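Cell division control protein (Pyrococcus abyssi, PDB 6RPP) is an intein that probably excises itself from an MCM helicase precursor by protein splicing, joining the flanking host segments. Local coordinates at residues Y7-V12 / L159-F164; G87-R92 / T123-S128; V53-L58 / Y155-A160; K19-I24 / W146-Q151. The protein carries 2 engineered substitutions. All coordinates share one frame; numbering follows the deposited sequence.

How the contacts relate
Starting from the N terminus, contact 1 pairs residues 7-12 with 159-164 and so closes nearly the whole chain on itself. Within that loop contact 4 joins the start of helix 21-35 to strand 146-151. Contact 3 then links 53-58 to 155-160, crossing contact 4 because their segments alternate along the chain. It ends on the same strand, 157-160, as contact 1, and the two share Leu159 and Ala160. Contact 2, 87-92 with 123-128, lies inside all three loops and belongs to the six-stranded sheet. Asn161 ND2 bonds Arg90 O between contacts 1 and 2, and the Phe158 ring of contact 3 packs on Ile21 of contact 4.

Contact 1 of 4, residues Y7-V12 / L159-F164; sequences YETEVV and LANGIF
Asn161 holds the backbone of Glu10 at both of its polar groups. Its side-chain OD1 accepts from Glu10 N at 2.9 Å in a nearly straight bond (172° at the hydrogen), although the donor lies tilted from the carbonyl plane, while Asn161 N donates to Glu10 O over 3.2 Å. The side-chain half of this grip depends on chi1 -79°, which sets CG anti to the carbonyl carbon and brings OD1 to Glu10 N. Further along, Val12 N bonds Leu159 O at 3.1 Å; the two backbone bonds, Asn161 N to Glu10 O and Val12 N to Leu159 O, frame a single beta bridge between Val11 and Ala160. Apolar contact fills in around them: Thr9 CG2 meets Ala160 CB at 3.6 Å, and Val12 CG2 lies alongside Leu159 with 4.0 Å to its CG. A water accepts from Asn161 ND2 at 3.0 Å and bonds weakly to Glu8 O. In the second shell, Arg90 O takes another ND2 hydrogen, Arg18 forms a salt bridge with Glu10, and Thr9 OG1 bonds Asp6 O. Asn161 and Gly162 form the centre of a type I' turn, closed by reciprocal Ala160-Ile163 backbone bonds. It is the tight Asn-Gly hairpin near the C terminus of this Hint-fold intein, docked on its N-terminal segment.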
loop_
_atom_site.group_PDB
_atom_site.type_symbol
_atom_site.label_atom_id
_atom_site.label_comp_id
_atom_site.label_asym_id
_atom_site.label_seq_id
_atom_site.Cartn_x
_atom_site.Cartn_y
_atom_site.Cartn_z
ATOM N N TYR A 7 -7.572 -1.126 -6.091
ATOM C CA TYR A 7 -7.461 -2.444 -6.736
ATOM C C TYR A 7 -6.233 -2.577 -7.625
ATOM O O TYR A 7 -5.527 -3.615 -7.598
ATOM C CB TYR A 7 -8.720 -2.697 -7.563
ATOM C CG TYR A 7 -8.898 -4.119 -8.046
ATOM C CD1 TYR A 7 -8.084 -4.627 -9.023
ATOM C CD2 TYR A 7 -9.948 -4.865 -7.584
ATOM C CE1 TYR A 7 -8.268 -5.921 -9.483
ATOM C CE2 TYR A 7 -10.159 -6.152 -8.072
ATOM C CZ TYR A 7 -9.278 -6.660 -8.978
ATOM O OH TYR A 7 -9.488 -7.956 -9.456
ATOM N N GLU A 8 -5.969 -1.555 -8.434
ATOM C CA GLU A 8 -4.995 -1.699 -9.534
ATOM C C GLU A 8 -3.567 -1.433 -9.082
ATOM O O GLU A 8 -2.648 -1.522 -9.925
ATOM C CB GLU A 8 -5.339 -0.807 -10.706
ATOM C CG GLU A 8 -6.644 -1.178 -11.387
ATOM C CD GLU A 8 -6.952 -0.319 -12.588
ATOM O OE1 GLU A 8 -7.231 0.899 -12.409
ATOM O OE2 GLU A 8 -6.930 -0.811 -13.718
ATOM N N THR A 9 -3.355 -1.037 -7.817
ATOM C CA THR A 9 -2.002 -0.895 -7.272
ATOM C C THR A 9 -1.286 -2.231 -7.455
ATOM O O THR A 9 -1.802 -3.247 -7.014
ATOM C CB THR A 9 -2.080 -0.552 -5.795
ATOM O OG1 THR A 9 -3.002 0.563 -5.618
ATOM C CG2 THR A 9 -0.714 -0.170 -5.216
ATOM N N GLU A 10 -0.132 -2.249 -8.160
ATOM C CA GLU A 10 0.517 -3.513 -8.496
ATOM C C GLU A 10 1.636 -3.850 -7.507
ATOM O O GLU A 10 2.636 -3.122 -7.399
ATOM C CB GLU A 10 1.070 -3.454 -9.928
ATOM C CG GLU A 10 -0.032 -3.351 -10.968
ATOM C CD GLU A 10 0.366 -3.630 -12.408
ATOM O OE1 GLU A 10 1.572 -3.888 -12.713
ATOM O OE2 GLU A 10 -0.557 -3.554 -13.288
ATOM N N VAL A 11 1.458 -4.943 -6.775
ATOM C CA VAL A 11 2.412 -5.407 -5.763
ATOM C C VAL A 11 3.527 -6.165 -6.447
ATOM O O VAL A 11 3.264 -7.074 -7.246
ATOM C CB VAL A 11 1.702 -6.324 -4.759
ATOM C CG1 VAL A 11 2.653 -6.808 -3.699
ATOM C CG2 VAL A 11 0.505 -5.532 -4.091
ATOM N N VAL A 12 4.778 -5.800 -6.139
ATOM C CA VAL A 12 5.928 -6.567 -6.618
ATOM C C VAL A 12 6.106 -7.830 -5.775
ATOM O O VAL A 12 6.307 -7.787 -4.553
ATOM C CB VAL A 12 7.184 -5.688 -6.625
ATOM C CG1 VAL A 12 8.398 -6.465 -7.185
ATOM C CG2 VAL A 12 6.960 -4.466 -7.443
ATOM N N LEU A 159 6.396 -3.046 -1.454
ATOM C CA LEU A 159 6.627 -2.289 -2.695
ATOM C C LEU A 159 5.486 -2.455 -3.675
ATOM O O LEU A 159 5.140 -3.583 -4.070
ATOM C CB LEU A 159 7.915 -2.783 -3.333
ATOM C CG LEU A 159 8.329 -2.059 -4.619
ATOM C CD1 LEU A 159 8.539 -0.538 -4.407
ATOM C CD2 LEU A 159 9.649 -2.773 -5.081
ATOM N N ALA A 160 4.905 -1.326 -4.115
ATOM C CA ALA A 160 3.865 -1.379 -5.126
ATOM C C ALA A 160 3.845 -0.033 -5.839
ATOM O O ALA A 160 3.978 1.007 -5.206
ATOM C CB ALA A 160 2.500 -1.686 -4.465
ATOM N N ASN A 161 3.691 -0.096 -7.163
ATOM C CA ASN A 161 3.668 1.136 -7.999
ATOM C C ASN A 161 4.952 1.949 -7.791
ATOM O O ASN A 161 4.938 3.186 -7.914
ATOM C CB ASN A 161 2.431 1.981 -7.720
ATOM C CG ASN A 161 1.189 1.456 -8.399
ATOM O OD1 ASN A 161 1.119 0.276 -8.739
ATOM N ND2 ASN A 161 0.219 2.322 -8.626
ATOM N N GLY A 162 6.055 1.259 -7.469
ATOM C CA GLY A 162 7.329 1.902 -7.231
ATOM C C GLY A 162 7.437 2.659 -5.919
ATOM O O GLY A 162 8.424 3.380 -5.741
ATOM N N ILE A 163 6.460 2.505 -5.002
ATOM C CA ILE A 163 6.419 3.184 -3.712
ATOM C C ILE A 163 6.453 2.143 -2.597
ATOM O O ILE A 163 5.873 1.081 -2.752
ATOM C CB ILE A 163 5.124 4.024 -3.621
ATOM C CG1 ILE A 163 5.121 5.123 -4.708
ATOM C CG2 ILE A 163 4.944 4.640 -2.220
ATOM C CD1 ILE A 163 3.784 5.818 -4.871
ATOM N N PHE A 164 7.141 2.411 -1.473
ATOM C CA PHE A 164 7.054 1.503 -0.327
ATOM C C PHE A 164 5.823 1.918 0.435
ATOM O O PHE A 164 5.842 2.902 1.179
ATOM C CB PHE A 164 8.348 1.591 0.478
ATOM C CG PHE A 164 9.461 0.898 -0.239
ATOM C CD1 PHE A 164 9.519 -0.480 -0.301
ATOM C CD2 PHE A 164 10.394 1.646 -0.922
ATOM C CE1 PHE A 164 10.542 -1.132 -0.981
ATOM C CE2 PHE A 164 11.419 1.025 -1.612
ATOM C CZ PHE A 164 11.487 -0.373 -1.638
HETATM O O HOH W 1 -2.051 1.375 -10.312
HETATM O O HOH W 2 6.239 -5.832 -2.757
#

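Contact 2 of 4, residues G87-R92 / T123-S128; sequences GGKRIR and TIEGLS
Gly87 meets Glu125 first, its CA 4.2 Å from OE2, though Glu125 is modelled in two conformers and this approach is therefore tentative; Gly87 N is anchored separately by Asp132. The chief partner is Lys89, whose backbone N is bonded to Thr85 OG1. Its side chain is bent rather than extended, with turns at chi2 (-52°) and chi4 (-70°) that fold the aliphatic part past Thr123 and swing the ammonium onto the backbone of strand 120-125. On the way CG passes Thr123 CG2 at 4.2 Å, and NZ then bonds Ile124 O over 2.8 Å, lying in the carbonyl plane. NZ also donates to a water 2.9 Å away, which in turn gives its protons to Thr123 OG1 (2.8 Å) and, in one of its two conformers, to Glu125 OE2. Thr123 OG1 bonds Ser130 O as well. With Lys89 cut back to an alanine, Ile124 O would probably lose its ammonium donor and the bridging water one of its three mates. Beyond Lys89 the chain becomes strand 90-93, separated from strand 120-125 in their common antiparallel sheet by strands 80-85 and 128-140. In this one of two Glu125 conformers Lys89 NZ and Glu125 OE2 stand 5.0 Å apart with the water between them, too far for a direct salt bridge, so any electrostatic help is probably modest; the firm bond is the one to Ile124 O.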
loop_
_atom_site.group_PDB
_atom_site.type_symbol
_atom_site.label_atom_id
_atom_site.label_comp_id
_atom_site.label_asym_id
_atom_site.label_seq_id
_atom_site.Cartn_x
_atom_site.Cartn_y
_atom_site.Cartn_z
ATOM N N GLY A 87 9.518 11.904 -9.190
ATOM C CA GLY A 87 10.225 10.802 -9.790
ATOM C C GLY A 87 9.359 9.860 -10.569
ATOM O O GLY A 87 9.851 8.823 -11.042
ATOM N N GLY A 88 8.096 10.193 -10.727
ATOM C CA GLY A 88 7.235 9.538 -11.673
ATOM C C GLY A 88 6.271 8.525 -11.118
ATOM O O GLY A 88 5.578 7.884 -11.925
ATOM N N LYS A 89 6.159 8.378 -9.793
ATOM C CA LYS A 89 5.356 7.317 -9.206
ATOM C C LYS A 89 3.938 7.823 -8.989
ATOM O O LYS A 89 3.737 9.024 -8.757
ATOM C CB LYS A 89 5.983 6.842 -7.884
ATOM C CG LYS A 89 7.458 6.418 -8.025
ATOM C CD LYS A 89 7.632 5.409 -9.151
ATOM C CE LYS A 89 9.023 4.722 -9.108
ATOM N NZ LYS A 89 10.164 5.627 -9.460
ATOM N N ARG A 90 2.936 6.941 -9.140
ATOM C CA ARG A 90 1.534 7.345 -8.993
ATOM C C ARG A 90 0.822 6.266 -8.182
ATOM O O ARG A 90 1.034 5.067 -8.443
ATOM C CB ARG A 90 0.855 7.452 -10.353
ATOM C CG ARG A 90 1.415 8.512 -11.307
ATOM C CD ARG A 90 0.843 8.287 -12.705
ATOM N NE ARG A 90 0.140 9.463 -13.222
ATOM C CZ ARG A 90 -1.183 9.612 -13.210
ATOM N NH1 ARG A 90 -1.962 8.655 -12.704
ATOM N NH2 ARG A 90 -1.730 10.719 -13.708
ATOM N N ILE A 91 -0.026 6.646 -7.218
ATOM C CA ILE A 91 -0.786 5.616 -6.498
ATOM C C ILE A 91 -2.095 6.260 -6.040
ATOM O O ILE A 91 -2.136 7.450 -5.707
ATOM C CB ILE A 91 0.043 5.047 -5.315
ATOM C CG1 ILE A 91 -0.673 3.815 -4.698
ATOM C CG2 ILE A 91 0.330 6.163 -4.264
ATOM C CD1 ILE A 91 0.197 3.050 -3.746
ATOM N N ARG A 92 -3.161 5.460 -5.956
ATOM C CA ARG A 92 -4.473 5.927 -5.510
ATOM C C ARG A 92 -4.766 5.274 -4.180
ATOM O O ARG A 92 -4.720 4.021 -4.082
ATOM C CB ARG A 92 -5.547 5.597 -6.564
ATOM C CG ARG A 92 -5.322 6.323 -7.907
ATOM C CD ARG A 92 -6.390 6.105 -8.884
ATOM N NE ARG A 92 -6.113 6.761 -10.165
ATOM C CZ ARG A 92 -6.492 7.989 -10.512
ATOM N NH1 ARG A 92 -7.227 8.735 -9.692
ATOM N NH2 ARG A 92 -6.163 8.455 -11.719
ATOM N N THR A 123 10.537 5.492 -2.218
ATOM C CA THR A 123 10.233 4.913 -3.529
ATOM C C THR A 123 11.421 4.080 -3.982
ATOM O O THR A 123 12.479 4.049 -3.340
ATOM C CB THR A 123 9.972 5.992 -4.591
ATOM O OG1 THR A 123 11.207 6.691 -4.918
ATOM C CG2 THR A 123 8.918 6.995 -4.142
ATOM N N ILE A 124 11.257 3.405 -5.109
ATOM C CA ILE A 124 12.387 2.818 -5.823
ATOM C C ILE A 124 12.606 3.577 -7.129
ATOM O O ILE A 124 11.642 4.004 -7.793
ATOM C CB ILE A 124 12.086 1.325 -6.062
ATOM C CG1 ILE A 124 13.405 0.591 -6.250
ATOM C CG2 ILE A 124 11.085 1.077 -7.225
ATOM C CD1 ILE A 124 13.946 0.110 -4.894
ATOM N N GLU A 125 13.865 3.774 -7.485
ATOM C CA GLU A 125 14.219 4.335 -8.794
ATOM C C GLU A 125 15.166 3.339 -9.447
ATOM O O GLU A 125 16.280 3.147 -8.993
ATOM C CB GLU A 125 14.831 5.756 -8.680
ATOM C CG GLU A 125 13.714 6.840 -8.543
ATOM C CD GLU A 125 14.187 8.225 -8.110
ATOM O OE1 GLU A 125 15.398 8.490 -8.280
ATOM O OE2 GLU A 125 13.352 9.057 -7.607
ATOM N N GLY A 126 14.705 2.676 -10.491
ATOM C CA GLY A 126 15.433 1.529 -11.021
ATOM C C GLY A 126 15.502 0.427 -9.968
ATOM O O GLY A 126 14.488 -0.234 -9.728
ATOM N N LEU A 127 16.674 0.239 -9.337
ATOM C CA LEU A 127 16.822 -0.692 -8.223
ATOM C C LEU A 127 17.288 -0.009 -6.939
ATOM O O LEU A 127 17.681 -0.709 -5.996
ATOM C CB LEU A 127 17.802 -1.817 -8.615
ATOM C CG LEU A 127 17.168 -2.728 -9.700
ATOM C CD1 LEU A 127 18.098 -3.818 -10.204
ATOM C CD2 LEU A 127 15.834 -3.347 -9.220
ATOM N N SER A 128 17.268 1.333 -6.888
ATOM C CA SER A 128 17.782 2.110 -5.760
ATOM C C SER A 128 16.645 2.702 -4.954
ATOM O O SER A 128 15.692 3.258 -5.519
ATOM C CB SER A 128 18.685 3.250 -6.230
ATOM O OG SER A 128 19.819 2.720 -6.906
HETATM O O HOH W 3 10.800 7.611 -7.483
#

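Contact 3 of 4, residues V53-L58 / Y155-A160; sequences VYSLDL and YHNFLA
Asn157 and Leu56 pair across two strands of the Hint fold that cross instead of running side by side: the axes of 53-56 and 157-160 approach to 4.7 Å at 116°. From CB, the Asn157 side chain turns so that CG sits between its backbone N and carbonyl carbon (chi1 72°), which aims the amide at the Leu56 backbone. OD1 receives Leu56 N at 2.9 Å on an in-plane lone pair. ND2 donates to Leu56 O at 2.9 Å, again in plane, and this second bond is nearly straight (165°). The amide thus stands in for a strand edge, both its ends engaged, and ND2 also reaches Tyr155 O at 3.1 Å from above that carbonyl plane. Asn157 O accepts from Ser55 OG at 2.8 Å. Past it, Leu159 N donates to Tyr54 O at 2.8 Å, and a water accepts from Tyr54 N and also lies within hydrogen-bonding distance of Leu159 O. Val53 and Phe158 pack CB to CB, and the Phe158 ring goes on to strand 163-166. The Tyr155 ring lies against Ser55, with Leu56 O near its edge, and Ser55 CB stands over the ring face, 3.9 Å from its centroid.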
loop_
_atom_site.group_PDB
_atom_site.type_symbol
_atom_site.label_atom_id
_atom_site.label_comp_id
_atom_site.label_asym_id
_atom_site.label_seq_id
_atom_site.Cartn_x
_atom_site.Cartn_y
_atom_site.Cartn_z
ATOM N N VAL A 53 6.660 -10.455 -0.642
ATOM C CA VAL A 53 6.646 -9.083 -1.152
ATOM C C VAL A 53 8.051 -8.560 -0.926
ATOM O O VAL A 53 8.890 -9.279 -0.354
ATOM C CB VAL A 53 5.612 -8.224 -0.438
ATOM C CG1 VAL A 53 4.187 -8.735 -0.788
ATOM C CG2 VAL A 53 5.907 -8.186 1.036
ATOM N N TYR A 54 8.296 -7.317 -1.334
ATOM C CA TYR A 54 9.528 -6.611 -1.000
ATOM C C TYR A 54 9.180 -5.507 -0.011
ATOM O O TYR A 54 8.218 -4.763 -0.226
ATOM C CB TYR A 54 10.192 -6.001 -2.247
ATOM C CG TYR A 54 10.856 -7.047 -3.118
ATOM C CD1 TYR A 54 12.101 -7.568 -2.766
ATOM C CD2 TYR A 54 10.231 -7.525 -4.260
ATOM C CE1 TYR A 54 12.694 -8.517 -3.542
ATOM C CE2 TYR A 54 10.828 -8.462 -5.046
ATOM C CZ TYR A 54 12.062 -8.951 -4.683
ATOM O OH TYR A 54 12.677 -9.893 -5.453
ATOM N N SER A 55 9.989 -5.407 1.046
ATOM C CA SER A 55 9.784 -4.410 2.084
ATOM C C SER A 55 11.039 -3.594 2.342
ATOM O O SER A 55 12.153 -4.110 2.304
ATOM C CB SER A 55 9.334 -5.060 3.335
ATOM O OG SER A 55 8.159 -5.820 3.072
ATOM N N LEU A 56 10.832 -2.317 2.628
ATOM C CA LEU A 56 11.920 -1.449 3.075
ATOM C C LEU A 56 12.163 -1.567 4.578
ATOM O O LEU A 56 11.225 -1.561 5.385
ATOM C CB LEU A 56 11.593 -0.007 2.720
ATOM C CG LEU A 56 12.623 1.079 3.010
ATOM C CD1 LEU A 56 13.900 0.863 2.228
ATOM C CD2 LEU A 56 11.992 2.430 2.694
ATOM N N ASP A 57 13.445 -1.682 4.954
ATOM C CA ASP A 57 13.906 -1.506 6.327
ATOM C C ASP A 57 14.156 -0.018 6.507
ATOM O O ASP A 57 15.108 0.520 5.937
ATOM C CB ASP A 57 15.170 -2.347 6.521
ATOM C CG ASP A 57 15.719 -2.289 7.922
ATOM O OD1 ASP A 57 15.634 -1.247 8.592
ATOM O OD2 ASP A 57 16.281 -3.312 8.345
ATOM N N LEU A 58 13.311 0.661 7.286
ATOM C CA LEU A 58 13.455 2.108 7.319
ATOM C C LEU A 58 14.704 2.560 8.063
ATOM O O LEU A 58 15.210 3.649 7.777
ATOM C CB LEU A 58 12.214 2.744 7.916
ATOM C CG LEU A 58 11.296 2.739 6.699
ATOM C CD1 LEU A 58 9.938 2.411 7.119
ATOM C CD2 LEU A 58 11.382 4.053 5.940
ATOM N N TYR A 155 7.667 -5.327 9.080
ATOM C CA TYR A 155 8.024 -4.218 8.217
ATOM C C TYR A 155 6.892 -3.217 8.042
ATOM O O TYR A 155 7.152 -2.029 7.844
ATOM C CB TYR A 155 8.355 -4.742 6.826
ATOM C CG TYR A 155 9.636 -5.534 6.802
ATOM C CD1 TYR A 155 10.841 -4.868 6.687
ATOM C CD2 TYR A 155 9.625 -6.927 6.884
ATOM C CE1 TYR A 155 12.025 -5.536 6.651
ATOM C CE2 TYR A 155 10.839 -7.624 6.903
ATOM C CZ TYR A 155 12.006 -6.904 6.740
ATOM O OH TYR A 155 13.191 -7.597 6.692
ATOM N N HIS A 156 5.655 -3.691 8.026
ATOM C CA HIS A 156 4.515 -2.800 7.764
ATOM C C HIS A 156 4.634 -2.016 6.467
ATOM O O HIS A 156 4.177 -0.864 6.382
ATOM C CB HIS A 156 4.363 -1.789 8.899
ATOM C CG HIS A 156 3.735 -2.337 10.123
ATOM N ND1 HIS A 156 2.376 -2.493 10.249
ATOM C CD2 HIS A 156 4.273 -2.692 11.314
ATOM C CE1 HIS A 156 2.105 -2.944 11.465
ATOM N NE2 HIS A 156 3.245 -3.122 12.111
ATOM N N ASN A 157 5.223 -2.597 5.425
ATOM C CA ASN A 157 5.163 -1.981 4.130
ATOM C C ASN A 157 5.465 -3.030 3.080
ATOM O O ASN A 157 6.055 -4.075 3.386
ATOM C CB ASN A 157 6.166 -0.795 4.035
ATOM C CG ASN A 157 7.618 -1.216 3.970
ATOM O OD1 ASN A 157 8.129 -1.375 2.862
ATOM N ND2 ASN A 157 8.304 -1.320 5.108
ATOM N N PHE A 158 5.063 -2.715 1.841
ATOM C CA PHE A 158 5.358 -3.541 0.659
ATOM C C PHE A 158 5.537 -2.620 -0.524
ATOM O O PHE A 158 4.927 -1.545 -0.591
ATOM C CB PHE A 158 4.259 -4.592 0.352
ATOM C CG PHE A 158 2.874 -3.985 0.237
ATOM C CD1 PHE A 158 2.386 -3.519 -0.996
ATOM C CD2 PHE A 158 2.035 -3.873 1.359
ATOM C CE1 PHE A 158 1.159 -2.938 -1.156
ATOM C CE2 PHE A 158 0.770 -3.285 1.246
ATOM C CZ PHE A 158 0.312 -2.823 0.009
ATOM N N LEU A 159 6.396 -3.046 -1.454
ATOM C CA LEU A 159 6.627 -2.289 -2.695
ATOM C C LEU A 159 5.486 -2.455 -3.675
ATOM O O LEU A 159 5.140 -3.583 -4.070
ATOM C CB LEU A 159 7.915 -2.783 -3.333
ATOM C CG LEU A 159 8.329 -2.059 -4.619
ATOM C CD1 LEU A 159 8.539 -0.538 -4.407
ATOM C CD2 LEU A 159 9.649 -2.773 -5.081
ATOM N N ALA A 160 4.905 -1.326 -4.115
ATOM C CA ALA A 160 3.865 -1.379 -5.126
ATOM C C ALA A 160 3.845 -0.033 -5.839
ATOM O O ALA A 160 3.978 1.007 -5.206
ATOM C CB ALA A 160 2.500 -1.686 -4.465
HETATM O O HOH W 2 6.239 -5.832 -2.757
#

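Contact 4 of 4, residues K19-I24 / W146-Q151; sequences KKIGEI and WVYDLQ
Gly22 and Tyr148 bring the two backbones to 6.3 Å between CA atoms, where the first turn of helix 21-35 rests on strand 146-151 by apolar packing. Gly22 CA sits 3.8 Å from the centroid of the Tyr148 ring and 1° off its normal, a CH-pi contact centred on the face. The glycine allows the helix backbone itself to meet the ring. Beside it Ile21 CG2 packs on Tyr148 CB at 3.9 Å. With CG1 anti to the backbone N (chi1 -169°), the longer branch of Ile21 runs on along the strand, and CD1 reaches Asp149 CA at 3.9 Å and meets Leu150 CG tip to tip at 3.9 Å. Ile24 CG2 adds a looser contact with Leu150 CD2 at 4.3 Å. A leucine in place of Tyr148 is likely to leave Gly22 without its flat cover and Glu26 without the hydroxyl it bonds. The Tyr7 ring stands roughly perpendicular to that of Tyr148. Lys20 occupies the N-cap position of the helix, strand 10-11 borders it through Val11 on Ile21 and Ile24, and Phe158 of strand 157-160 touches Ile21 and Leu150. Strand 146-151 is itself the outer strand of the four-stranded sheet, beside 63-75.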
loop_
_atom_site.group_PDB
_atom_site.type_symbol
_atom_site.label_atom_id
_atom_site.label_comp_id
_atom_site.label_asym_id
_atom_site.label_seq_id
_atom_site.Cartn_x
_atom_site.Cartn_y
_atom_site.Cartn_z
ATOM N N LYS A 19 1.550 -8.019 -9.524
ATOM C CA LYS A 19 0.136 -8.409 -9.533
ATOM C C LYS A 19 -0.703 -7.334 -8.843
ATOM O O LYS A 19 -0.325 -6.806 -7.783
ATOM C CB LYS A 19 -0.069 -9.744 -8.783
ATOM C CG LYS A 19 -1.360 -10.468 -9.021
ATOM C CD LYS A 19 -1.111 -11.985 -8.821
ATOM C CE LYS A 19 -2.264 -12.702 -8.121
ATOM N NZ LYS A 19 -1.818 -13.997 -7.495
ATOM N N LYS A 20 -1.898 -7.107 -9.403
ATOM C CA LYS A 20 -2.791 -6.110 -8.813
ATOM C C LYS A 20 -3.205 -6.567 -7.437
ATOM O O LYS A 20 -3.592 -7.715 -7.251
ATOM C CB LYS A 20 -4.038 -5.897 -9.698
ATOM C CG LYS A 20 -3.704 -5.261 -11.038
ATOM C CD LYS A 20 -4.964 -5.104 -11.926
ATOM C CE LYS A 20 -4.951 -6.100 -13.056
ATOM N NZ LYS A 20 -5.904 -5.674 -14.127
ATOM N N ILE A 21 -3.166 -5.656 -6.460
ATOM C CA ILE A 21 -3.511 -6.041 -5.110
ATOM C C ILE A 21 -4.957 -6.535 -5.040
ATOM O O ILE A 21 -5.276 -7.416 -4.236
ATOM C CB ILE A 21 -3.251 -4.887 -4.118
ATOM C CG1 ILE A 21 -3.353 -5.353 -2.655
ATOM C CG2 ILE A 21 -4.176 -3.676 -4.381
ATOM C CD1 ILE A 21 -2.923 -4.329 -1.620
ATOM N N GLY A 22 -5.841 -5.949 -5.812
ATOM C CA GLY A 22 -7.231 -6.394 -5.783
ATOM C C GLY A 22 -7.361 -7.847 -6.172
ATOM O O GLY A 22 -8.185 -8.583 -5.614
ATOM N N GLU A 23 -6.568 -8.270 -7.148
ATOM C CA GLU A 23 -6.589 -9.680 -7.554
ATOM C C GLU A 23 -6.097 -10.583 -6.419
ATOM O O GLU A 23 -6.697 -11.645 -6.142
ATOM C CB GLU A 23 -5.727 -9.835 -8.800
ATOM C CG GLU A 23 -5.563 -11.288 -9.283
ATOM C CD GLU A 23 -4.942 -11.361 -10.659
ATOM O OE1 GLU A 23 -4.973 -10.333 -11.389
ATOM O OE2 GLU A 23 -4.436 -12.454 -11.008
ATOM N N ILE A 24 -4.948 -10.254 -5.835
ATOM C CA ILE A 24 -4.408 -11.001 -4.685
ATOM C C ILE A 24 -5.451 -11.105 -3.582
ATOM O O ILE A 24 -5.704 -12.198 -3.046
ATOM C CB ILE A 24 -3.136 -10.313 -4.144
ATOM C CG1 ILE A 24 -2.018 -10.306 -5.186
ATOM C CG2 ILE A 24 -2.664 -10.932 -2.822
ATOM C CD1 ILE A 24 -0.871 -9.356 -4.778
ATOM N N TRP A 146 -14.453 -0.631 -3.420
ATOM C CA TRP A 146 -13.635 -1.393 -2.499
ATOM C C TRP A 146 -12.213 -0.897 -2.525
ATOM O O TRP A 146 -11.743 -0.405 -3.547
ATOM C CB TRP A 146 -13.635 -2.873 -2.861
ATOM C CG TRP A 146 -14.982 -3.465 -2.836
ATOM C CD1 TRP A 146 -15.762 -3.779 -3.937
ATOM C CD2 TRP A 146 -15.725 -3.877 -1.693
ATOM N NE1 TRP A 146 -16.944 -4.292 -3.535
ATOM C CE2 TRP A 146 -16.969 -4.363 -2.162
ATOM C CE3 TRP A 146 -15.494 -3.843 -0.306
ATOM C CZ2 TRP A 146 -17.956 -4.900 -1.301
ATOM C CZ3 TRP A 146 -16.465 -4.344 0.546
ATOM C CH2 TRP A 146 -17.688 -4.850 0.049
ATOM N N VAL A 147 -11.536 -1.017 -1.387
ATOM C CA VAL A 147 -10.096 -0.748 -1.300
ATOM C C VAL A 147 -9.397 -1.907 -0.581
ATOM O O VAL A 147 -10.040 -2.733 0.081
ATOM C CB VAL A 147 -9.794 0.573 -0.580
ATOM C CG1 VAL A 147 -10.309 1.745 -1.482
ATOM C CG2 VAL A 147 -10.523 0.664 0.731
ATOM N N TYR A 148 -8.045 -1.917 -0.655
ATOM C CA TYR A 148 -7.327 -3.165 -0.351
ATOM C C TYR A 148 -6.062 -2.904 0.453
ATOM O O TYR A 148 -5.418 -1.867 0.332
ATOM C CB TYR A 148 -6.947 -3.846 -1.649
ATOM C CG TYR A 148 -8.184 -4.243 -2.447
ATOM C CD1 TYR A 148 -8.828 -5.419 -2.157
ATOM C CD2 TYR A 148 -8.727 -3.400 -3.446
ATOM C CE1 TYR A 148 -9.952 -5.773 -2.840
ATOM C CE2 TYR A 148 -9.881 -3.762 -4.161
ATOM C CZ TYR A 148 -10.476 -4.959 -3.823
ATOM O OH TYR A 148 -11.620 -5.284 -4.523
ATOM N N ASP A 149 -5.639 -3.902 1.207
ATOM C CA ASP A 149 -4.389 -3.751 1.947
ATOM C C ASP A 149 -3.848 -5.144 2.213
ATOM O O ASP A 149 -4.548 -6.138 2.040
ATOM C CB ASP A 149 -4.638 -3.004 3.260
ATOM C CG ASP A 149 -3.363 -2.564 3.956
ATOM O OD1 ASP A 149 -2.344 -2.374 3.241
ATOM O OD2 ASP A 149 -3.446 -2.427 5.198
ATOM N N LEU A 150 -2.585 -5.197 2.647
ATOM C CA LEU A 150 -1.947 -6.439 3.046
ATOM C C LEU A 150 -1.302 -6.212 4.397
ATOM O O LEU A 150 -0.941 -5.088 4.732
ATOM C CB LEU A 150 -0.850 -6.892 2.091
ATOM C CG LEU A 150 -1.327 -7.079 0.660
ATOM C CD1 LEU A 150 -0.072 -7.185 -0.184
ATOM C CD2 LEU A 150 -2.176 -8.282 0.555
ATOM N N GLN A 151 -1.154 -7.268 5.180
ATOM C CA GLN A 151 -0.373 -7.195 6.410
ATOM C C GLN A 151 1.012 -7.782 6.195
ATOM O O GLN A 151 1.138 -8.902 5.702
ATOM C CB GLN A 151 -1.056 -7.907 7.564
ATOM C CG GLN A 151 -0.170 -7.907 8.814
ATOM C CD GLN A 151 -0.816 -8.541 10.006
ATOM O OE1 GLN A 151 -1.547 -7.884 10.747
ATOM N NE2 GLN A 151 -0.573 -9.839 10.192
#